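Local coordinates for cyclic nucleotide-binding protein (Brucella abortus biovar 1, PDB 5D1I) that is of unknown function but carries a cyclic nucleotide-binding-type beta barrel, a domain that in its family often belongs to DNA-binding transcription factors, at residues L23-L35 with I114-E126. Residues are numbered along the deposited sequence; the frame is centred on the assembly and turned at random.
Sequences LFESFTPEQLRLL and IRISRSIFRRILE
Phe121 sets CG anti to its backbone N (chi1 178°) and Phe24 sets CG anti to its carbonyl carbon, which brings CE1 of Phe121 in at the edge of the Phe24 ring, 3.6 Å from Phe24 CE1. The two ring planes are inclined at 45°. This aromatic cluster ties the 3-10 segment and turn 23-27 to helix 118-124, flanking the beta roll of a cyclic nucleotide-binding domain. The chain's second helix, here residues 29-35, runs nearly antiparallel to helix 118-124, at 153°, and Leu35 and Gln31 meet Ile124 where they pass. A flat, broad ring suits the seam: Phe121 takes Leu23 CD2 over it, an off-centre CH-pi contact, while its CE1 also meets Phe27 CZ, at 3.6 Å. Branched aliphatics fill the side nearer the barrel. Leu35 sets CD2 over the centre of the Phe24 ring and turns CD1 to Ile116 CG2, 3.9 Å away on the last barrel strand. A capping box, Thr28 OG1 accepting from Gln31 N and Gln31 OE1 from Thr28 N, starts helix 29-35 and holds the Gln31 amide, whose NE2 lies 3.8 Å from Ile124 CG2. The unbranched CG1-CD1 arm of Ile124 reaches that helix's backbone, its CD1 3.5 Å from Leu35 N.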
ATOM      1  N   LEU A  23       1.804  -4.564   2.160  1.00 13.73           N
ATOM      2  CA  LEU A  23       2.784  -5.544   2.613  1.00 12.43           C
ATOM      3  C   LEU A  23       2.819  -5.661   4.139  1.00 15.46           C
ATOM      4  O   LEU A  23       3.198  -6.700   4.673  1.00 16.26           O
ATOM      5  CB  LEU A  23       4.170  -5.183   2.078  1.00 17.22           C
ATOM      6  CG  LEU A  23       5.244  -6.270   2.094  1.00 23.98           C
ATOM      7  CD1 LEU A  23       4.745  -7.517   1.383  1.00 23.96           C
ATOM      8  CD2 LEU A  23       6.520  -5.752   1.442  1.00 21.79           C
ATOM      9  N   PHE A  24       2.418  -4.599   4.837  1.00 10.57           N
ATOM     10  CA  PHE A  24       2.480  -4.578   6.300  1.00 14.25           C
ATOM     11  C   PHE A  24       1.108  -4.826   6.915  1.00 22.61           C
ATOM     12  O   PHE A  24       0.943  -4.709   8.131  1.00 17.14           O
ATOM     13  CB  PHE A  24       3.034  -3.236   6.804  1.00 12.58           C
ATOM     14  CG  PHE A  24       4.298  -2.802   6.117  1.00 15.98           C
ATOM     15  CD1 PHE A  24       5.233  -3.734   5.699  1.00 13.65           C
ATOM     16  CD2 PHE A  24       4.546  -1.461   5.881  1.00 15.92           C
ATOM     17  CE1 PHE A  24       6.392  -3.338   5.058  1.00 15.92           C
ATOM     18  CE2 PHE A  24       5.705  -1.059   5.242  1.00 13.30           C
ATOM     19  CZ  PHE A  24       6.628  -1.999   4.833  1.00 15.87           C
ATOM     20  N   GLU A  25       0.142  -5.177   6.066  1.00 16.18           N
ATOM     21  CA  GLU A  25      -1.257  -5.373   6.461  1.00 22.49           C
ATOM     22  C   GLU A  25      -1.466  -6.227   7.709  1.00 24.47           C
ATOM     23  O   GLU A  25      -2.220  -5.851   8.604  1.00 24.07           O
ATOM     24  CB  GLU A  25      -2.047  -6.010   5.309  1.00 27.38           C
ATOM     25  CG  GLU A  25      -3.452  -6.466   5.712  1.00 25.03           C
ATOM     26  CD  GLU A  25      -4.028  -7.543   4.798  1.00 37.81           C
ATOM     27  OE1 GLU A  25      -3.321  -8.008   3.873  1.00 28.95           O
ATOM     28  OE2 GLU A  25      -5.196  -7.931   5.016  1.00 41.91           O
ATOM     29  N   SER A  26      -0.812  -7.380   7.761  1.00 14.67           N
ATOM     30  CA  SER A  26      -1.074  -8.341   8.827  1.00 22.95           C
ATOM     31  C   SER A  26      -0.178  -8.153  10.050  1.00 24.37           C
ATOM     32  O   SER A  26      -0.216  -8.961  10.978  1.00 24.57           O
ATOM     33  CB  SER A  26      -0.914  -9.765   8.295  1.00 27.25           C
ATOM     34  OG  SER A  26       0.396  -9.970   7.799  1.00 37.84           O
ATOM     35  N   PHE A  27       0.622  -7.091  10.054  1.00 21.38           N
ATOM     36  CA  PHE A  27       1.535  -6.831  11.165  1.00 19.25           C
ATOM     37  C   PHE A  27       0.781  -6.495  12.450  1.00 17.99           C
ATOM     38  O   PHE A  27      -0.212  -5.768  12.433  1.00 17.92           O
ATOM     39  CB  PHE A  27       2.493  -5.679  10.836  1.00 15.51           C
ATOM     40  CG  PHE A  27       3.648  -6.062   9.946  1.00 21.22           C
ATOM     41  CD1 PHE A  27       3.584  -7.176   9.125  1.00 27.13           C
ATOM     42  CD2 PHE A  27       4.807  -5.298   9.940  1.00 18.03           C
ATOM     43  CE1 PHE A  27       4.652  -7.516   8.309  1.00 19.37           C
ATOM     44  CE2 PHE A  27       5.877  -5.633   9.128  1.00 17.86           C
ATOM     45  CZ  PHE A  27       5.799  -6.743   8.313  1.00 18.62           C
ATOM     46  N   THR A  28       1.267  -7.018  13.568  1.00 19.40           N
ATOM     47  CA  THR A  28       0.749  -6.633  14.875  1.00 22.12           C
ATOM     48  C   THR A  28       1.162  -5.198  15.175  1.00 24.58           C
ATOM     49  O   THR A  28       2.093  -4.685  14.553  1.00 26.10           O
ATOM     50  CB  THR A  28       1.281  -7.558  15.978  1.00 29.51           C
ATOM     51  OG1 THR A  28       2.681  -7.313  16.165  1.00 27.35           O
ATOM     52  CG2 THR A  28       1.060  -9.014  15.596  1.00 23.30           C
ATOM     53  N   PRO A  29       0.474  -4.539  16.123  1.00 26.52           N
ATOM     54  CA  PRO A  29       0.917  -3.198  16.523  1.00 22.45           C
ATOM     55  C   PRO A  29       2.375  -3.184  16.992  1.00 24.19           C
ATOM     56  O   PRO A  29       3.087  -2.200  16.771  1.00 23.56           O
ATOM     57  CB  PRO A  29      -0.035  -2.845  17.670  1.00 33.95           C
ATOM     58  CG  PRO A  29      -1.265  -3.630  17.382  1.00 31.89           C
ATOM     59  CD  PRO A  29      -0.786  -4.923  16.788  1.00 28.61           C
ATOM     60  N   GLU A  30       2.814  -4.273  17.616  1.00 27.09           N
ATOM     61  CA  GLU A  30       4.195  -4.394  18.063  1.00 34.05           C
ATOM     62  C   GLU A  30       5.155  -4.445  16.875  1.00 26.57           C
ATOM     63  O   GLU A  30       6.225  -3.838  16.909  1.00 26.73           O
ATOM     64  CB  GLU A  30       4.372  -5.633  18.944  1.00 38.03           C
ATOM     65  CG  GLU A  30       5.788  -5.836  19.458  1.00 45.59           C
ATOM     66  CD  GLU A  30       5.902  -6.991  20.433  1.00 55.46           C
ATOM     67  OE1 GLU A  30       5.613  -6.790  21.632  1.00 55.32           O
ATOM     68  OE2 GLU A  30       6.284  -8.100  20.005  1.00 59.74           O
ATOM     69  N   GLN A  31       4.767  -5.165  15.826  1.00 21.36           N
ATOM     70  CA  GLN A  31       5.589  -5.259  14.624  1.00 19.05           C
ATOM     71  C   GLN A  31       5.672  -3.926  13.894  1.00 17.77           C
ATOM     72  O   GLN A  31       6.740  -3.543  13.405  1.00 18.71           O
ATOM     73  CB  GLN A  31       5.049  -6.331  13.676  1.00 18.55           C
ATOM     74  CG  GLN A  31       5.248  -7.753  14.163  1.00 35.62           C
ATOM     75  CD  GLN A  31       4.859  -8.778  13.115  1.00 40.97           C
ATOM     76  OE1 GLN A  31       3.688  -8.906  12.760  1.00 32.03           O
ATOM     77  NE2 GLN A  31       5.845  -9.509  12.607  1.00 44.88           N
ATOM     78  N   LEU A  32       4.542  -3.226  13.811  1.00 17.26           N
ATOM     79  CA  LEU A  32       4.497  -1.917  13.164  1.00 19.31           C
ATOM     80  C   LEU A  32       5.389  -0.921  13.896  1.00 16.64           C
ATOM     81  O   LEU A  32       6.035  -0.075  13.277  1.00 15.84           O
ATOM     82  CB  LEU A  32       3.058  -1.392  13.107  1.00 16.90           C
ATOM     83  CG  LEU A  32       2.113  -2.115  12.147  1.00 15.45           C
ATOM     84  CD1 LEU A  32       0.707  -1.566  12.286  1.00 15.81           C
ATOM     85  CD2 LEU A  32       2.607  -1.984  10.709  1.00 13.96           C
ATOM     86  N   ARG A  33       5.414  -1.033  15.219  1.00 18.15           N
ATOM     87  CA  ARG A  33       6.257  -0.194  16.061  1.00 18.98           C
ATOM     88  C   ARG A  33       7.737  -0.435  15.769  1.00 21.31           C
ATOM     89  O   ARG A  33       8.506   0.513  15.595  1.00 19.70           O
ATOM     90  CB  ARG A  33       5.961  -0.460  17.541  1.00 20.89           C
ATOM     91  CG  ARG A  33       6.592   0.542  18.494  1.00 30.85           C
ATOM     92  CD  ARG A  33       6.098   0.326  19.916  1.00 44.81           C
ATOM     93  NE  ARG A  33       4.674  -0.000  19.953  1.00 61.40           N
ATOM     94  CZ  ARG A  33       3.692   0.897  19.935  1.00 66.05           C
ATOM     95  NH1 ARG A  33       2.428   0.498  19.970  1.00 65.31           N
ATOM     96  NH2 ARG A  33       3.971   2.194  19.881  1.00 64.53           N
ATOM     97  N   LEU A  34       8.129  -1.706  15.733  1.00 21.14           N
ATOM     98  CA  LEU A  34       9.485  -2.091  15.350  1.00 19.18           C
ATOM     99  C   LEU A  34       9.853  -1.491  14.004  1.00 17.64           C
ATOM    100  O   LEU A  34      10.943  -0.943  13.824  1.00 17.72           O
ATOM    101  CB  LEU A  34       9.618  -3.611  15.284  1.00 22.37           C
ATOM    102  CG  LEU A  34       9.950  -4.386  16.555  1.00 26.46           C
ATOM    103  CD1 LEU A  34      10.218  -5.844  16.208  1.00 24.02           C
ATOM    104  CD2 LEU A  34      11.148  -3.770  17.259  1.00 28.45           C
ATOM    105  N   LEU A  35       8.925  -1.604  13.061  1.00 16.43           N
ATOM    106  CA  LEU A  35       9.105  -1.066  11.724  1.00 15.08           C
ATOM    107  C   LEU A  35       9.290   0.445  11.752  1.00 17.93           C
ATOM    108  O   LEU A  35      10.159   0.986  11.070  1.00 16.67           O
ATOM    109  CB  LEU A  35       7.908  -1.433  10.852  1.00 14.09           C
ATOM    110  CG  LEU A  35       8.052  -1.221   9.350  1.00 19.00           C
ATOM    111  CD1 LEU A  35       9.109  -2.158   8.785  1.00 16.05           C
ATOM    112  CD2 LEU A  35       6.709  -1.441   8.679  1.00 16.54           C
ATOM    113  N   ILE A 114       9.375   8.082   4.824  1.00 13.54           N
ATOM    114  CA  ILE A 114       9.880   7.016   5.669  1.00 17.25           C
ATOM    115  C   ILE A 114      10.567   5.989   4.780  1.00 17.02           C
ATOM    116  O   ILE A 114       9.946   5.464   3.858  1.00 14.01           O
ATOM    117  CB  ILE A 114       8.742   6.351   6.464  1.00 23.00           C
ATOM    118  CG1 ILE A 114       8.264   7.273   7.585  1.00 30.62           C
ATOM    119  CG2 ILE A 114       9.185   5.015   7.014  1.00 23.96           C
ATOM    120  CD1 ILE A 114       7.002   6.793   8.266  1.00 29.83           C
ATOM    121  N   ARG A 115      11.844   5.716   5.031  1.00 13.81           N
ATOM    122  CA  ARG A 115      12.561   4.733   4.227  1.00 14.44           C
ATOM    123  C   ARG A 115      12.654   3.390   4.936  1.00 15.85           C
ATOM    124  O   ARG A 115      13.183   3.295   6.042  1.00 17.38           O
ATOM    125  CB  ARG A 115      13.967   5.221   3.882  1.00 14.94           C
ATOM    126  CG  ARG A 115      14.705   4.297   2.922  1.00 14.98           C
ATOM    127  CD  ARG A 115      16.169   4.701   2.754  1.00 26.81           C
ATOM    128  NE  ARG A 115      16.977   4.300   3.899  1.00 39.58           N
ATOM    129  CZ  ARG A 115      17.679   3.172   3.960  1.00 48.59           C
ATOM    130  NH1 ARG A 115      17.685   2.334   2.932  1.00 44.06           N
ATOM    131  NH2 ARG A 115      18.382   2.883   5.047  1.00 56.80           N
ATOM    132  N   ILE A 116      12.137   2.355   4.288  1.00 17.24           N
ATOM    133  CA  ILE A 116      12.193   1.009   4.833  1.00 14.14           C
ATOM    134  C   ILE A 116      13.179   0.189   4.031  1.00 15.95           C
ATOM    135  O   ILE A 116      12.949  -0.084   2.855  1.00 19.20           O
ATOM    136  CB  ILE A 116      10.819   0.311   4.800  1.00 12.75           C
ATOM    137  CG1 ILE A 116       9.743   1.189   5.433  1.00 15.76           C
ATOM    138  CG2 ILE A 116      10.895  -1.043   5.503  1.00 16.51           C
ATOM    139  CD1 ILE A 116       9.899   1.350   6.915  1.00 23.85           C
ATOM    140  N   SER A 117      14.287  -0.195   4.654  1.00 13.00           N
ATOM    141  CA  SER A 117      15.241  -1.060   3.981  1.00 13.57           C
ATOM    142  C   SER A 117      14.721  -2.488   3.921  1.00 20.18           C
ATOM    143  O   SER A 117      13.922  -2.916   4.759  1.00 19.36           O
ATOM    144  CB  SER A 117      16.595  -1.027   4.687  1.00 15.74           C
ATOM    145  OG  SER A 117      16.493  -1.589   5.982  1.00 27.99           O
ATOM    146  N   ARG A 118      15.180  -3.226   2.921  1.00 13.60           N
ATOM    147  CA  ARG A 118      14.870  -4.640   2.829  1.00 19.93           C
ATOM    148  C   ARG A 118      15.334  -5.364   4.095  1.00 14.84           C
ATOM    149  O   ARG A 118      14.611  -6.197   4.645  1.00 18.25           O
ATOM    150  CB  ARG A 118      15.524  -5.239   1.582  1.00 27.55           C
ATOM    151  CG  ARG A 118      15.101  -6.652   1.264  1.00 33.77           C
ATOM    152  CD  ARG A 118      15.169  -6.908  -0.233  1.00 27.44           C
ATOM    153  NE  ARG A 118      16.416  -6.434  -0.822  1.00 26.51           N
ATOM    154  CZ  ARG A 118      16.579  -6.179  -2.117  1.00 31.15           C
ATOM    155  NH1 ARG A 118      15.568  -6.339  -2.962  1.00 24.02           N
ATOM    156  NH2 ARG A 118      17.753  -5.759  -2.567  1.00 29.15           N
ATOM    157  N   SER A 119      16.526  -5.017   4.574  1.00 15.89           N
ATOM    158  CA  SER A 119      17.102  -5.683   5.743  1.00 21.90           C
ATOM    159  C   SER A 119      16.256  -5.508   7.010  1.00 24.73           C
ATOM    160  O   SER A 119      16.101  -6.449   7.788  1.00 17.86           O
ATOM    161  CB  SER A 119      18.525  -5.179   5.995  1.00 32.05           C
ATOM    162  OG  SER A 119      18.519  -3.849   6.479  1.00 46.23           O
ATOM    163  N   ILE A 120      15.711  -4.312   7.215  1.00 18.18           N
ATOM    164  CA  ILE A 120      14.860  -4.063   8.373  1.00 16.25           C
ATOM    165  C   ILE A 120      13.602  -4.907   8.281  1.00 15.66           C
ATOM    166  O   ILE A 120      13.223  -5.581   9.238  1.00 19.72           O
ATOM    167  CB  ILE A 120      14.478  -2.571   8.502  1.00 29.37           C
ATOM    168  CG1 ILE A 120      15.640  -1.778   9.096  1.00 34.34           C
ATOM    169  CG2 ILE A 120      13.256  -2.399   9.395  1.00 25.63           C
ATOM    170  CD1 ILE A 120      15.965  -2.163  10.525  1.00 35.92           C
ATOM    171  N   PHE A 121      12.963  -4.870   7.116  1.00 18.19           N
ATOM    172  CA  PHE A 121      11.771  -5.664   6.861  1.00 16.01           C
ATOM    173  C   PHE A 121      12.023  -7.138   7.148  1.00 15.06           C
ATOM    174  O   PHE A 121      11.216  -7.801   7.803  1.00 18.42           O
ATOM    175  CB  PHE A 121      11.311  -5.470   5.415  1.00 15.17           C
ATOM    176  CG  PHE A 121      10.104  -6.282   5.045  1.00 12.51           C
ATOM    177  CD1 PHE A 121       8.861  -5.980   5.574  1.00 17.12           C
ATOM    178  CD2 PHE A 121      10.210  -7.334   4.152  1.00 19.05           C
ATOM    179  CE1 PHE A 121       7.742  -6.724   5.229  1.00 17.64           C
ATOM    180  CE2 PHE A 121       9.095  -8.080   3.802  1.00 23.21           C
ATOM    181  CZ  PHE A 121       7.859  -7.771   4.344  1.00 17.29           C
ATOM    182  N   ARG A 122      13.161  -7.637   6.675  1.00 15.70           N
ATOM    183  CA  ARG A 122      13.529  -9.036   6.869  1.00 19.11           C
ATOM    184  C   ARG A 122      13.696  -9.392   8.347  1.00 22.70           C
ATOM    185  O   ARG A 122      13.232 -10.444   8.792  1.00 20.76           O
ATOM    186  CB  ARG A 122      14.825  -9.362   6.117  1.00 20.42           C
ATOM    187  CG  ARG A 122      15.157 -10.852   6.103  1.00 27.05           C
ATOM    188  CD  ARG A 122      16.655 -11.119   6.125  1.00 34.67           C
ATOM    189  NE  ARG A 122      17.244 -10.849   7.433  1.00 44.44           N
ATOM    190  CZ  ARG A 122      18.205  -9.956   7.657  1.00 46.97           C
ATOM    191  NH1 ARG A 122      18.701  -9.241   6.657  1.00 46.36           N
ATOM    192  NH2 ARG A 122      18.676  -9.782   8.884  1.00 39.06           N
ATOM    193  N   ARG A 123      14.364  -8.518   9.100  1.00 22.65           N
ATOM    194  CA  ARG A 123      14.622  -8.752  10.522  1.00 22.47           C
ATOM    195  C   ARG A 123      13.329  -8.890  11.317  1.00 25.94           C
ATOM    196  O   ARG A 123      13.250  -9.671  12.262  1.00 26.60           O
ATOM    197  CB  ARG A 123      15.463  -7.621  11.123  1.00 27.25           C
ATOM    198  CG  ARG A 123      16.906  -7.567  10.656  1.00 34.66           C
ATOM    199  CD  ARG A 123      17.679  -6.488  11.404  1.00 46.52           C
ATOM    200  NE  ARG A 123      18.044  -6.907  12.757  1.00 57.18           N
ATOM    201  CZ  ARG A 123      18.449  -6.079  13.714  1.00 54.59           C
ATOM    202  NH1 ARG A 123      18.529  -4.775  13.472  1.00 49.65           N
ATOM    203  NH2 ARG A 123      18.766  -6.550  14.914  1.00 45.06           N
ATOM    204  N   ILE A 124      12.317  -8.123  10.934  1.00 24.16           N
ATOM    205  CA  ILE A 124      11.040  -8.167  11.633  1.00 27.32           C
ATOM    206  C   ILE A 124      10.355  -9.514  11.424  1.00 32.33           C
ATOM    207  O   ILE A 124       9.738 -10.055  12.338  1.00 34.49           O
ATOM    208  CB  ILE A 124      10.120  -7.027  11.173  1.00 27.68           C
ATOM    209  CG1 ILE A 124      10.783  -5.682  11.471  1.00 26.53           C
ATOM    210  CG2 ILE A 124       8.765  -7.115  11.858  1.00 35.97           C
ATOM    211  CD1 ILE A 124       9.860  -4.516  11.370  1.00 31.44           C
ATOM    212  N   LEU A 125      10.491 -10.069  10.228  1.00 32.48           N
ATOM    213  CA  LEU A 125       9.863 -11.344   9.913  1.00 35.71           C
ATOM    214  C   LEU A 125      10.665 -12.528  10.453  1.00 46.89           C
ATOM    215  O   LEU A 125      10.310 -13.683  10.222  1.00 52.89           O
ATOM    216  CB  LEU A 125       9.674 -11.478   8.404  1.00 29.63           C
ATOM    217  CG  LEU A 125       8.724 -10.441   7.805  1.00 30.47           C
ATOM    218  CD1 LEU A 125       8.492 -10.714   6.336  1.00 39.33           C
ATOM    219  CD2 LEU A 125       7.407 -10.432   8.563  1.00 26.46           C
ATOM    220  N   GLU A 126      11.744 -12.235  11.173  1.00 48.18           N
ATOM    221  CA  GLU A 126      12.561 -13.272  11.795  1.00 51.60           C
ATOM    222  C   GLU A 126      12.527 -13.179  13.320  1.00 47.44           C
ATOM    223  O   GLU A 126      11.541 -12.731  13.907  1.00 48.77           O
ATOM    224  CB  GLU A 126      14.007 -13.185  11.302  1.00 57.47           C
ATOM    225  CG  GLU A 126      14.193 -13.557   9.839  1.00 65.14           C
ATOM    226  CD  GLU A 126      15.653 -13.563   9.421  1.00 72.27           C
ATOM    227  OE1 GLU A 126      16.510 -13.169  10.242  1.00 68.28           O
ATOM    228  OE2 GLU A 126      15.944 -13.962   8.273  1.00 77.38           O
TER